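Local atomic coordinates of uncharacterized protein AsbF (PDB entry 3DX5), a protein that converts 3-dehydroshikimate to 3,4-dihydroxybenzoate with the help of one manganese ion per subunit, supplying the catechol unit of the siderophore petrobactin. Residues E80-K85 / R126-L131; I91-F96 / H135-L140; D150-T155 / Q188-W193; Y197-I202 / Q241-T246. All blocks are in the same frame, centred on the assembly; numbering follows the deposited sequence. Where two conformers were deposited one is given.

Contact 1 of 4, residues E80-K85 / R126-L131; sequences EKTIEK and RMICEL
Ile83 and Leu131 form the centre of this contact, lying side by side and pointing past each other, so that each branched chain reaches alongside its partner instead of meeting it end to end. A single methyl, Leu131 CD1, does the touching on its side. It rests in the fork between two methyls of the isoleucine, with Ile83 CG2 at 3.7 Å from Leu131 CD1 and Ile83 CD1 at 3.8 Å from the same carbon. The fork is made by the isoleucine torsions: CG2 lies anti to the backbone N, while CG1 sits beside that N (chi1 -64°) and a second turn of -63° folds CD1 back to the flank that faces the leucine. The pairing illustrates how two helices can interlock through one methyl set between two others, an apolar contact with no polar pair between the two segments.

A second, looser line runs beside the first. Ile128 stretches its CD1 toward Thr82, and the closest approach, Thr82 CG2 to Ile128 CD1, is 4.3 Å. The threonine thereby offers its methyl to the apolar partner, while its hydroxyl is engaged by the backbone oxygen of Asp72. Met127, a selenomethionine, also heads for helix 79-96, where it packs on Phe79, just ahead of 80-85.

The two segments belong to helices 79-96 and 115-134, neighbours in the outer layer of the beta-alpha barrel. Cys86, one residue beyond 80-85 on the first helix, touches both Ile128 and Leu131, and Ile73 of the loop after strand 64-68 packs against Thr82 and Ile128.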
# COMPACT_ATOMS: atom_id res chain seq x y z
N GLU A 80 -24.69 -3.93 4.93
CA GLU A 80 -25.01 -4.84 3.83
C GLU A 80 -23.82 -5.03 2.87
O GLU A 80 -23.62 -6.12 2.33
CB GLU A 80 -26.22 -4.34 3.02
CG GLU A 80 -27.56 -4.57 3.72
CD GLU A 80 -28.73 -4.52 2.74
OE1 GLU A 80 -28.55 -3.98 1.61
OE2 GLU A 80 -29.83 -5.02 3.10
N LYS A 81 -23.06 -3.96 2.66
CA LYS A 81 -21.83 -4.03 1.88
C LYS A 81 -20.75 -4.88 2.61
O LYS A 81 -20.07 -5.70 1.97
CB LYS A 81 -21.34 -2.62 1.54
CG LYS A 81 -19.96 -2.59 0.87
CD LYS A 81 -19.64 -1.23 0.21
CE LYS A 81 -18.16 -1.19 -0.27
NZ LYS A 81 -17.80 0.17 -0.84
N THR A 82 -20.64 -4.73 3.92
CA THR A 82 -19.75 -5.57 4.73
C THR A 82 -20.12 -7.06 4.63
O THR A 82 -19.23 -7.89 4.42
CB THR A 82 -19.71 -5.15 6.22
OG1 THR A 82 -19.24 -3.82 6.30
CG2 THR A 82 -18.73 -6.05 7.02
N ILE A 83 -21.40 -7.37 4.80
CA ILE A 83 -21.92 -8.72 4.58
C ILE A 83 -21.59 -9.29 3.19
O ILE A 83 -21.19 -10.45 3.10
CB ILE A 83 -23.46 -8.83 4.89
CG1 ILE A 83 -23.73 -8.55 6.38
CG2 ILE A 83 -24.05 -10.23 4.49
CD1 ILE A 83 -23.08 -9.58 7.37
N GLU A 84 -21.72 -8.48 2.14
CA GLU A 84 -21.37 -8.91 0.77
C GLU A 84 -19.87 -9.25 0.64
O GLU A 84 -19.50 -10.22 -0.04
CB GLU A 84 -21.77 -7.84 -0.25
CG GLU A 84 -23.26 -7.69 -0.49
CD GLU A 84 -23.58 -6.62 -1.54
OE1 GLU A 84 -24.24 -5.61 -1.19
OE2 GLU A 84 -23.16 -6.77 -2.70
N LYS A 85 -19.03 -8.46 1.30
CA LYS A 85 -17.59 -8.73 1.40
C LYS A 85 -17.32 -10.05 2.14
O LYS A 85 -16.49 -10.83 1.71
CB LYS A 85 -16.87 -7.55 2.06
CG LYS A 85 -15.38 -7.71 2.18
CD LYS A 85 -14.65 -6.37 2.38
CE LYS A 85 -13.17 -6.65 2.51
NZ LYS A 85 -12.36 -5.53 3.09
N ARG A 126 -20.94 -10.70 16.29
CA ARG A 126 -21.70 -11.95 16.46
C ARG A 126 -22.33 -12.37 15.13
O ARG A 126 -22.26 -13.55 14.75
CB ARG A 126 -22.80 -11.83 17.54
CG ARG A 126 -23.42 -13.20 17.88
CD ARG A 126 -24.55 -13.10 18.92
NE ARG A 126 -23.99 -12.68 20.20
CZ ARG A 126 -24.22 -11.52 20.79
NH1 ARG A 126 -25.04 -10.62 20.24
NH2 ARG A 126 -23.62 -11.26 21.94
N MSE A 127 -22.91 -11.39 14.44
CA MSE A 127 -23.53 -11.62 13.11
C MSE A 127 -22.53 -12.12 12.09
O MSE A 127 -22.84 -13.02 11.33
CB MSE A 127 -24.19 -10.34 12.58
CG MSE A 127 -25.42 -9.96 13.38
SE MSE A 127 -26.19 -8.24 12.83
CE MSE A 127 -26.64 -8.81 11.01
N ILE A 128 -21.34 -11.52 12.07
CA ILE A 128 -20.29 -11.97 11.16
C ILE A 128 -19.82 -13.38 11.50
O ILE A 128 -19.59 -14.18 10.60
CB ILE A 128 -19.15 -10.95 11.13
CG1 ILE A 128 -19.58 -9.78 10.22
CG2 ILE A 128 -17.85 -11.58 10.63
CD1 ILE A 128 -18.82 -8.53 10.52
N CYS A 129 -19.71 -13.69 12.79
CA CYS A 129 -19.40 -15.05 13.23
C CYS A 129 -20.45 -16.05 12.74
O CYS A 129 -20.09 -17.15 12.27
CB CYS A 129 -19.30 -15.12 14.75
SG CYS A 129 -17.77 -14.38 15.33
N GLU A 130 -21.73 -15.70 12.83
CA GLU A 130 -22.79 -16.61 12.39
C GLU A 130 -22.80 -16.82 10.88
O GLU A 130 -23.10 -17.92 10.41
CB GLU A 130 -24.16 -16.17 12.92
CG GLU A 130 -24.54 -16.86 14.22
CD GLU A 130 -24.86 -18.34 14.02
OE1 GLU A 130 -24.07 -19.21 14.46
OE2 GLU A 130 -25.91 -18.62 13.41
N LEU A 131 -22.45 -15.79 10.12
CA LEU A 131 -22.26 -15.94 8.67
C LEU A 131 -21.11 -16.95 8.35
O LEU A 131 -21.31 -17.94 7.62
CB LEU A 131 -21.97 -14.58 8.03
CG LEU A 131 -21.97 -14.48 6.50
CD1 LEU A 131 -22.26 -13.06 6.06
CD2 LEU A 131 -20.62 -14.92 5.92

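Contact 2 of 4, residues I91-F96 / H135-L140; sequences ILANWF and HNMYVL
The peptide group that joins Ala93 to Asn94 is the flat group Met137 meets here: in the conformer described, one of two deposited, the terminal methyl of this selenomethionine stands above the nitrogen end of the peptide, displaced outward past N, with Met137 CE 4.0 Å from Asn94 N. It comes in from above the plane and not along the N-H, as befits an apolar methyl resting on a helical backbone. The aromatic rings of 91-96 look elsewhere: that of Trp95 stacks with Tyr47, and that of Phe96 packs against Ala39, Thr50 and Leu54, so the side turned to Met137 presents the small Ala93.

The long chain spans the distance to Ala93 CB, which its last two atoms touch, at 3.8 Å from Met137 CE and 3.9 Å from Met137 SE. The selenomethionine reaches across because it is stretched out beyond CG (chi2 170°, chi3 -168°), after a first torsion that keeps CG beside the backbone N. Nothing polar links the segments; the contact is van der Waals in character, a long flexible chain lying against a short one. Phe132 flanks Met137, and Thr98 flanks Ala93.

Met137 stands just after a Schellman motif that ends helix 115-134: Asn136, with its positive phi, is the C-prime residue, and Met137 N is bonded back to Phe132 O. The chain then enters strand 138-142, paired with strands 100-103 and 167-172. The tight helix end, with the Met137 side chain laid against helix 79-96, the one before that, here makes one of the helix-to-strand passages of the TIM barrel, from helix 115-134 to strand 138-142.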
# COMPACT_ATOMS: atom_id res chain seq x y z
N ILE A 91 -15.94 -17.29 -0.41
CA ILE A 91 -15.57 -17.85 -1.72
C ILE A 91 -14.03 -18.01 -1.87
O ILE A 91 -13.51 -19.10 -2.26
CB ILE A 91 -16.16 -16.99 -2.87
CG1 ILE A 91 -17.66 -17.27 -2.98
CG2 ILE A 91 -15.43 -17.28 -4.18
CD1 ILE A 91 -18.43 -16.39 -3.98
N LEU A 92 -13.30 -16.93 -1.57
CA LEU A 92 -11.83 -16.94 -1.60
C LEU A 92 -11.26 -17.99 -0.64
O LEU A 92 -10.37 -18.75 -1.02
CB LEU A 92 -11.25 -15.54 -1.32
CG LEU A 92 -11.65 -14.40 -2.26
CD1 LEU A 92 -11.10 -13.11 -1.75
CD2 LEU A 92 -11.16 -14.63 -3.73
N ALA A 93 -11.76 -18.05 0.59
CA ALA A 93 -11.24 -19.04 1.56
C ALA A 93 -11.46 -20.47 1.07
O ALA A 93 -10.61 -21.33 1.26
CB ALA A 93 -11.88 -18.85 2.94
N ASN A 94 -12.61 -20.71 0.45
CA ASN A 94 -12.88 -21.99 -0.16
C ASN A 94 -11.84 -22.31 -1.25
O ASN A 94 -11.28 -23.40 -1.27
CB ASN A 94 -14.29 -22.03 -0.74
CG ASN A 94 -14.73 -23.45 -1.04
OD1 ASN A 94 -14.85 -23.86 -2.19
ND2 ASN A 94 -14.90 -24.21 0.01
N TRP A 95 -11.56 -21.34 -2.13
CA TRP A 95 -10.65 -21.58 -3.22
C TRP A 95 -9.22 -21.82 -2.69
O TRP A 95 -8.52 -22.75 -3.13
CB TRP A 95 -10.69 -20.40 -4.18
CG TRP A 95 -9.82 -20.54 -5.39
CD1 TRP A 95 -9.68 -21.66 -6.18
CD2 TRP A 95 -9.03 -19.51 -6.00
NE1 TRP A 95 -8.85 -21.38 -7.24
CE2 TRP A 95 -8.44 -20.07 -7.16
CE3 TRP A 95 -8.79 -18.16 -5.69
CZ2 TRP A 95 -7.57 -19.33 -7.99
CZ3 TRP A 95 -7.91 -17.42 -6.52
CH2 TRP A 95 -7.33 -18.01 -7.66
N PHE A 96 -8.81 -20.99 -1.74
CA PHE A 96 -7.48 -21.10 -1.16
C PHE A 96 -7.33 -22.19 -0.11
O PHE A 96 -6.22 -22.43 0.38
CB PHE A 96 -7.03 -19.75 -0.60
CG PHE A 96 -6.61 -18.77 -1.68
CD1 PHE A 96 -5.40 -18.95 -2.38
CD2 PHE A 96 -7.42 -17.71 -2.02
CE1 PHE A 96 -4.99 -18.05 -3.38
CE2 PHE A 96 -7.05 -16.80 -3.03
CZ PHE A 96 -5.82 -16.97 -3.71
N HIS A 135 -20.04 -21.58 6.84
CA HIS A 135 -18.98 -22.09 5.97
C HIS A 135 -17.92 -22.85 6.74
O HIS A 135 -16.87 -23.13 6.19
CB HIS A 135 -18.29 -20.92 5.26
CG HIS A 135 -19.22 -20.09 4.44
ND1 HIS A 135 -19.62 -20.45 3.18
CD2 HIS A 135 -19.86 -18.93 4.73
CE1 HIS A 135 -20.46 -19.55 2.71
NE2 HIS A 135 -20.62 -18.61 3.62
N ASN A 136 -18.20 -23.15 8.01
CA ASN A 136 -17.22 -23.70 8.95
C ASN A 136 -15.90 -22.94 8.94
O ASN A 136 -14.83 -23.52 8.78
CB ASN A 136 -16.98 -25.18 8.67
CG ASN A 136 -18.24 -25.98 8.82
OD1 ASN A 136 -18.72 -26.57 7.86
ND2 ASN A 136 -18.81 -25.97 10.00
N MSE A 137 -15.99 -21.63 9.11
CA MSE A 137 -14.82 -20.77 9.10
C MSE A 137 -14.80 -19.93 10.37
O MSE A 137 -15.84 -19.61 10.92
CB MSE A 137 -14.87 -19.87 7.87
CG MSE A 137 -14.69 -20.62 6.54
SE MSE A 137 -15.08 -19.43 5.06
CE MSE A 137 -15.17 -20.72 3.54
N TYR A 138 -13.60 -19.58 10.81
CA TYR A 138 -13.40 -18.83 12.04
C TYR A 138 -13.03 -17.40 11.74
O TYR A 138 -12.23 -17.13 10.80
CB TYR A 138 -12.31 -19.46 12.91
CG TYR A 138 -12.67 -20.87 13.35
CD1 TYR A 138 -13.48 -21.08 14.48
CD2 TYR A 138 -12.29 -21.97 12.59
CE1 TYR A 138 -13.87 -22.36 14.87
CE2 TYR A 138 -12.67 -23.28 12.98
CZ TYR A 138 -13.44 -23.45 14.13
OH TYR A 138 -13.82 -24.71 14.51
N VAL A 139 -13.58 -16.50 12.57
CA VAL A 139 -13.23 -15.09 12.54
C VAL A 139 -12.19 -14.83 13.63
O VAL A 139 -12.48 -14.95 14.82
CB VAL A 139 -14.50 -14.21 12.78
CG1 VAL A 139 -14.14 -12.71 12.84
CG2 VAL A 139 -15.52 -14.49 11.72
N LEU A 140 -10.99 -14.43 13.23
CA LEU A 140 -9.94 -14.12 14.19
C LEU A 140 -9.79 -12.62 14.35
O LEU A 140 -9.44 -11.92 13.38
CB LEU A 140 -8.60 -14.69 13.73
CG LEU A 140 -8.38 -16.18 14.05
CD1 LEU A 140 -9.36 -17.08 13.22
CD2 LEU A 140 -6.94 -16.56 13.79

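Contact 3 of 4, residues D150-T155 / Q188-W193; sequences DTLPST and QQLRPW
Leu152 and Leu190 are brought together by differing first torsions: Leu152 sends CG away from its backbone N (chi1 176°), whereas Leu190 keeps CG beside the N and anti to the carbonyl carbon (chi1 -70°). The two chains slide past one another in opposite directions, with Leu152 CD1 3.7 Å from Leu190 CD1. The other methyl of Leu190 is used by Thr155, which crosses it at about a right angle and sets CG2 3.7 Å from Leu190 CD2. Gln189 runs across Leu152 likewise, its NE2 3.6 Å from Leu152 CD2, a van der Waals contact with the amide, whose NE2 also makes a weak hydrogen bond to Asp185.

Thr155 divides its two branches cleanly. While CG2 faces the leucine, OG1 donates to Thr151 O at 2.9 Å, and Thr155 N reaches that oxygen from the opposite face of the carbonyl plane. Thr151 is the N-cap of helix 152-162, its OG1 accepting from Ser154 N.

Where helix 152-162 starts against the end of helix 183-190, labour is divided: Thr151 OG1, Thr151 O and Thr155 OG1 bond within their own segment, Ser154 OG turns to Leu148 O and Arg118, and the interface is left mostly to methyls, with one amide alongside.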
# COMPACT_ATOMS: atom_id res chain seq x y z
N ASP A 150 -7.34 -3.65 22.32
CA ASP A 150 -6.11 -2.95 22.65
C ASP A 150 -5.60 -3.24 24.06
O ASP A 150 -4.54 -2.75 24.42
CB ASP A 150 -6.26 -1.43 22.46
CG ASP A 150 -7.33 -0.81 23.33
OD1 ASP A 150 -8.09 -1.52 24.02
OD2 ASP A 150 -7.45 0.43 23.29
N THR A 151 -6.36 -3.97 24.89
CA THR A 151 -5.82 -4.40 26.17
C THR A 151 -6.23 -5.86 26.36
O THR A 151 -7.21 -6.32 25.76
CB THR A 151 -6.34 -3.59 27.41
OG1 THR A 151 -7.69 -3.98 27.70
CG2 THR A 151 -6.26 -2.04 27.22
N LEU A 152 -5.46 -6.59 27.17
CA LEU A 152 -5.83 -7.97 27.51
C LEU A 152 -7.23 -8.08 28.20
O LEU A 152 -8.07 -8.85 27.75
CB LEU A 152 -4.73 -8.68 28.31
CG LEU A 152 -5.04 -10.09 28.80
CD1 LEU A 152 -5.29 -11.02 27.59
CD2 LEU A 152 -3.87 -10.63 29.64
N PRO A 153 -7.48 -7.30 29.27
CA PRO A 153 -8.85 -7.41 29.85
C PRO A 153 -10.01 -7.05 28.86
O PRO A 153 -11.06 -7.71 28.87
CB PRO A 153 -8.82 -6.46 31.07
CG PRO A 153 -7.32 -6.13 31.29
CD PRO A 153 -6.64 -6.31 29.98
N SER A 154 -9.81 -6.06 27.98
CA SER A 154 -10.87 -5.72 27.04
C SER A 154 -11.09 -6.85 26.04
O SER A 154 -12.23 -7.18 25.67
CB SER A 154 -10.59 -4.41 26.33
OG SER A 154 -11.64 -4.15 25.39
N THR A 155 -10.00 -7.48 25.62
CA THR A 155 -10.10 -8.60 24.68
C THR A 155 -10.85 -9.76 25.33
O THR A 155 -11.76 -10.32 24.73
CB THR A 155 -8.70 -9.06 24.24
OG1 THR A 155 -8.07 -7.95 23.58
CG2 THR A 155 -8.76 -10.29 23.27
N GLN A 188 -1.38 -17.36 27.89
CA GLN A 188 -1.98 -18.36 28.75
C GLN A 188 -3.46 -18.03 28.97
O GLN A 188 -4.31 -18.94 28.98
CB GLN A 188 -1.25 -18.52 30.11
CG GLN A 188 0.12 -19.21 29.96
CD GLN A 188 1.00 -19.10 31.20
OE1 GLN A 188 0.66 -18.41 32.17
NE2 GLN A 188 2.15 -19.77 31.16
N GLN A 189 -3.76 -16.74 29.08
CA GLN A 189 -5.13 -16.31 29.32
C GLN A 189 -5.97 -16.40 28.08
O GLN A 189 -7.15 -16.70 28.18
CB GLN A 189 -5.19 -14.89 29.89
CG GLN A 189 -4.76 -14.84 31.36
CD GLN A 189 -4.91 -13.46 31.94
OE1 GLN A 189 -6.01 -12.92 32.01
NE2 GLN A 189 -3.80 -12.88 32.39
N LEU A 190 -5.38 -16.15 26.91
CA LEU A 190 -6.12 -16.18 25.65
C LEU A 190 -6.12 -17.53 24.93
O LEU A 190 -6.84 -17.70 23.93
CB LEU A 190 -5.63 -15.09 24.67
CG LEU A 190 -5.97 -13.64 25.06
CD1 LEU A 190 -5.07 -12.69 24.29
CD2 LEU A 190 -7.46 -13.37 24.80
N ARG A 191 -5.33 -18.48 25.45
CA ARG A 191 -5.19 -19.80 24.83
C ARG A 191 -6.47 -20.48 24.27
O ARG A 191 -6.42 -21.01 23.15
CB ARG A 191 -4.43 -20.79 25.73
CG ARG A 191 -3.84 -21.95 24.86
CD ARG A 191 -2.97 -22.91 25.65
NE ARG A 191 -2.50 -24.00 24.79
CZ ARG A 191 -1.46 -24.79 25.07
NH1 ARG A 191 -0.76 -24.63 26.19
NH2 ARG A 191 -1.13 -25.75 24.21
N PRO A 192 -7.59 -20.50 25.02
CA PRO A 192 -8.77 -21.17 24.50
C PRO A 192 -9.30 -20.61 23.17
O PRO A 192 -9.98 -21.33 22.45
CB PRO A 192 -9.82 -20.96 25.60
CG PRO A 192 -9.02 -20.85 26.86
CD PRO A 192 -7.80 -20.03 26.41
N TRP A 193 -8.97 -19.35 22.84
CA TRP A 193 -9.44 -18.70 21.61
C TRP A 193 -8.40 -18.53 20.51
O TRP A 193 -8.71 -18.14 19.41
CB TRP A 193 -10.01 -17.31 21.95
CG TRP A 193 -11.15 -17.40 22.87
CD1 TRP A 193 -12.46 -17.61 22.53
CD2 TRP A 193 -11.11 -17.34 24.32
NE1 TRP A 193 -13.23 -17.64 23.67
CE2 TRP A 193 -12.43 -17.48 24.78
CE3 TRP A 193 -10.08 -17.16 25.25
CZ2 TRP A 193 -12.77 -17.47 26.16
CZ3 TRP A 193 -10.40 -17.14 26.62
CH2 TRP A 193 -11.74 -17.29 27.06

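Contact 4 of 4, residues Y197-I202 / Q241-T246; sequences YHFKNI and QEVRDT. With MN (manganese (II) ion), chain B; DHB (3,4-dihydroxybenzoic acid), chain D.
Tyr197 and Phe199 reach out from barrel strand 194-202 of this TIM barrel to meet Val243 and Thr246, at the end of the outer helix 236-243. The tight part centres on the phenol end of Tyr197, where Val243 CB lies 3.6 Å from Tyr197 OH and 3.7 Å from Tyr197 CZ. Val243 CG2 stands more loosely over one face of that ring, offset toward the rim, and also in the plane of the Phe199 ring at its edge, 3.9 Å from Phe199 CZ. One branch thus serves two rings turned differently toward it.

The phenol also takes part in a short chain of hydrogen bonds. Tyr197 OH donates to Thr246 OG1 at 2.7 Å, and Thr246 OG1 donates to Val243 O at 2.9 Å, in the carbonyl plane and on a lone pair. Thr246 N grips that oxygen as well, closing a type I turn from Val243 to Thr246, so the phenol and the threonine hydroxyl are both engaged as the turn is fixed.

Outward, the order slackens. Arg244 and Asp245 are exposed, and the bond from Arg244 NH1 to Gln241 O is weak.

Residues between and beyond the two aromatics serve the active site instead. His198 ND1 binds the manganese at 2.3 Å, alongside Glu142, Asp172 and Glu253. Lys200 NZ donates at 2.8 Å to O3 of the bound 3,4-dihydroxybenzoic acid. That same O3 of the 3,4-dihydroxybenzoic acid lies 2.1 Å from the manganese.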
# COMPACT_ATOMS: atom_id res chain seq x y z
N TYR A 197 -0.77 -16.74 15.29
CA TYR A 197 0.06 -15.67 15.89
C TYR A 197 0.65 -14.75 14.82
O TYR A 197 0.82 -15.16 13.68
CB TYR A 197 1.26 -16.21 16.69
CG TYR A 197 0.92 -17.37 17.58
CD1 TYR A 197 0.35 -17.16 18.84
CD2 TYR A 197 1.17 -18.70 17.16
CE1 TYR A 197 0.02 -18.23 19.66
CE2 TYR A 197 0.88 -19.77 17.99
CZ TYR A 197 0.29 -19.52 19.24
OH TYR A 197 -0.02 -20.58 20.08
N HIS A 198 1.00 -13.54 15.23
CA HIS A 198 1.89 -12.63 14.50
C HIS A 198 3.10 -12.39 15.36
O HIS A 198 2.96 -12.07 16.55
CB HIS A 198 1.18 -11.28 14.24
CG HIS A 198 0.31 -11.28 13.02
ND1 HIS A 198 -0.36 -10.15 12.57
CD2 HIS A 198 0.00 -12.28 12.16
CE1 HIS A 198 -1.03 -10.46 11.47
NE2 HIS A 198 -0.83 -11.75 11.20
N PHE A 199 4.29 -12.51 14.77
CA PHE A 199 5.54 -12.26 15.45
C PHE A 199 6.23 -11.07 14.78
O PHE A 199 6.61 -11.15 13.60
CB PHE A 199 6.50 -13.46 15.27
CG PHE A 199 6.21 -14.69 16.15
CD1 PHE A 199 5.07 -14.77 16.94
CD2 PHE A 199 7.07 -15.78 16.10
CE1 PHE A 199 4.82 -15.92 17.72
CE2 PHE A 199 6.84 -16.93 16.87
CZ PHE A 199 5.71 -17.00 17.69
N LYS A 200 6.42 -9.97 15.50
CA LYS A 200 7.30 -8.90 14.99
C LYS A 200 7.91 -8.23 16.21
O LYS A 200 7.45 -8.46 17.34
CB LYS A 200 6.54 -7.91 14.05
CG LYS A 200 5.31 -7.18 14.69
CD LYS A 200 4.73 -6.15 13.68
CE LYS A 200 3.55 -5.35 14.26
NZ LYS A 200 2.36 -6.23 14.57
N ASN A 201 8.94 -7.41 16.02
CA ASN A 201 9.62 -6.81 17.17
C ASN A 201 10.01 -5.38 16.87
O ASN A 201 9.99 -4.96 15.71
CB ASN A 201 10.87 -7.63 17.56
CG ASN A 201 11.12 -7.62 19.07
OD1 ASN A 201 10.59 -6.76 19.80
ND2 ASN A 201 11.92 -8.58 19.56
N ILE A 202 10.42 -4.64 17.89
CA ILE A 202 10.79 -3.24 17.69
C ILE A 202 12.03 -3.02 18.55
O ILE A 202 12.19 -3.70 19.59
CB ILE A 202 9.61 -2.31 18.10
CG1 ILE A 202 9.83 -0.90 17.59
CG2 ILE A 202 9.40 -2.26 19.64
CD1 ILE A 202 9.53 -0.73 16.11
N GLN A 241 9.14 -20.55 23.40
CA GLN A 241 9.16 -21.70 24.35
C GLN A 241 7.77 -22.10 24.77
O GLN A 241 7.50 -23.29 24.90
CB GLN A 241 9.96 -21.39 25.60
CG GLN A 241 11.43 -21.47 25.44
CD GLN A 241 12.15 -21.19 26.75
OE1 GLN A 241 12.13 -22.03 27.66
NE2 GLN A 241 12.76 -20.01 26.86
N GLU A 242 6.89 -21.11 24.98
CA GLU A 242 5.47 -21.35 25.30
C GLU A 242 4.62 -21.84 24.14
O GLU A 242 3.81 -22.73 24.32
CB GLU A 242 4.78 -20.06 25.72
CG GLU A 242 5.06 -19.61 27.07
CD GLU A 242 4.55 -20.56 28.13
OE1 GLU A 242 3.30 -20.73 28.28
OE2 GLU A 242 5.43 -21.10 28.82
N VAL A 243 4.77 -21.22 22.97
CA VAL A 243 3.85 -21.51 21.90
C VAL A 243 4.31 -22.63 20.96
O VAL A 243 3.53 -23.13 20.15
CB VAL A 243 3.44 -20.23 21.12
CG1 VAL A 243 2.99 -19.12 22.12
CG2 VAL A 243 4.57 -19.75 20.23
N ARG A 244 5.55 -23.06 21.10
CA ARG A 244 6.11 -24.03 20.14
C ARG A 244 5.44 -25.37 20.07
O ARG A 244 5.62 -26.06 19.08
CB ARG A 244 7.64 -24.21 20.27
CG ARG A 244 8.11 -25.06 21.41
CD ARG A 244 9.58 -24.81 21.52
NE ARG A 244 10.34 -25.78 22.31
CZ ARG A 244 10.22 -25.99 23.63
NH1 ARG A 244 9.32 -25.34 24.36
NH2 ARG A 244 11.00 -26.88 24.21
N ASP A 245 4.68 -25.76 21.09
CA ASP A 245 3.93 -27.01 21.06
C ASP A 245 2.42 -26.76 21.05
O ASP A 245 1.64 -27.49 21.68
CB ASP A 245 4.26 -27.90 22.27
CG ASP A 245 5.70 -28.34 22.29
OD1 ASP A 245 6.06 -29.25 21.52
OD2 ASP A 245 6.47 -27.77 23.10
N THR A 246 2.02 -25.68 20.38
CA THR A 246 0.62 -25.49 19.96
C THR A 246 0.67 -25.77 18.48
O THR A 246 1.76 -25.82 17.88
CB THR A 246 0.06 -24.04 20.21
OG1 THR A 246 0.76 -23.09 19.40
CG2 THR A 246 0.22 -23.63 21.68
MN MN B . -0.28 -7.95 13.13
C1 DHB D . -1.58 -4.45 10.02
C2 DHB D . -1.22 -5.37 11.00
C3 DHB D . -0.41 -4.99 12.07
O3 DHB D . -0.01 -5.83 13.08
C4 DHB D . 0.02 -3.59 12.15
O4 DHB D . 0.80 -3.25 13.21
C5 DHB D . -0.37 -2.67 11.18
C6 DHB D . -1.17 -3.12 10.12
C DHB D . -2.45 -4.91 8.86
O1 DHB D . -2.85 -4.16 7.97
O2 DHB D . -2.78 -6.20 8.77

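How the contacts relate
Along the chain the segments of contacts 1 and 2 alternate, both drawing on helix 79-96, and the two touch where Ile128 CG2 lies 3.9 Å from Val139 CG2. Contacts 3 and 4 form a second neighbouring pair, with centres about 15 Å apart and a probable hydrogen bond of 3.2 Å from Gln188 NE2 to Glu242 OE1. Between contacts 1 and 4, on opposite sides of the chain's centre, the centres are about 30 Å apart. Contact 4 alone supplies atoms to the metal and the product; the Thr155 side chain of contact 3 stays about 13 Å from the manganese, and that of Thr82 in contact 1 about 9 Å from the side chain of Tyr70, which binds substrate.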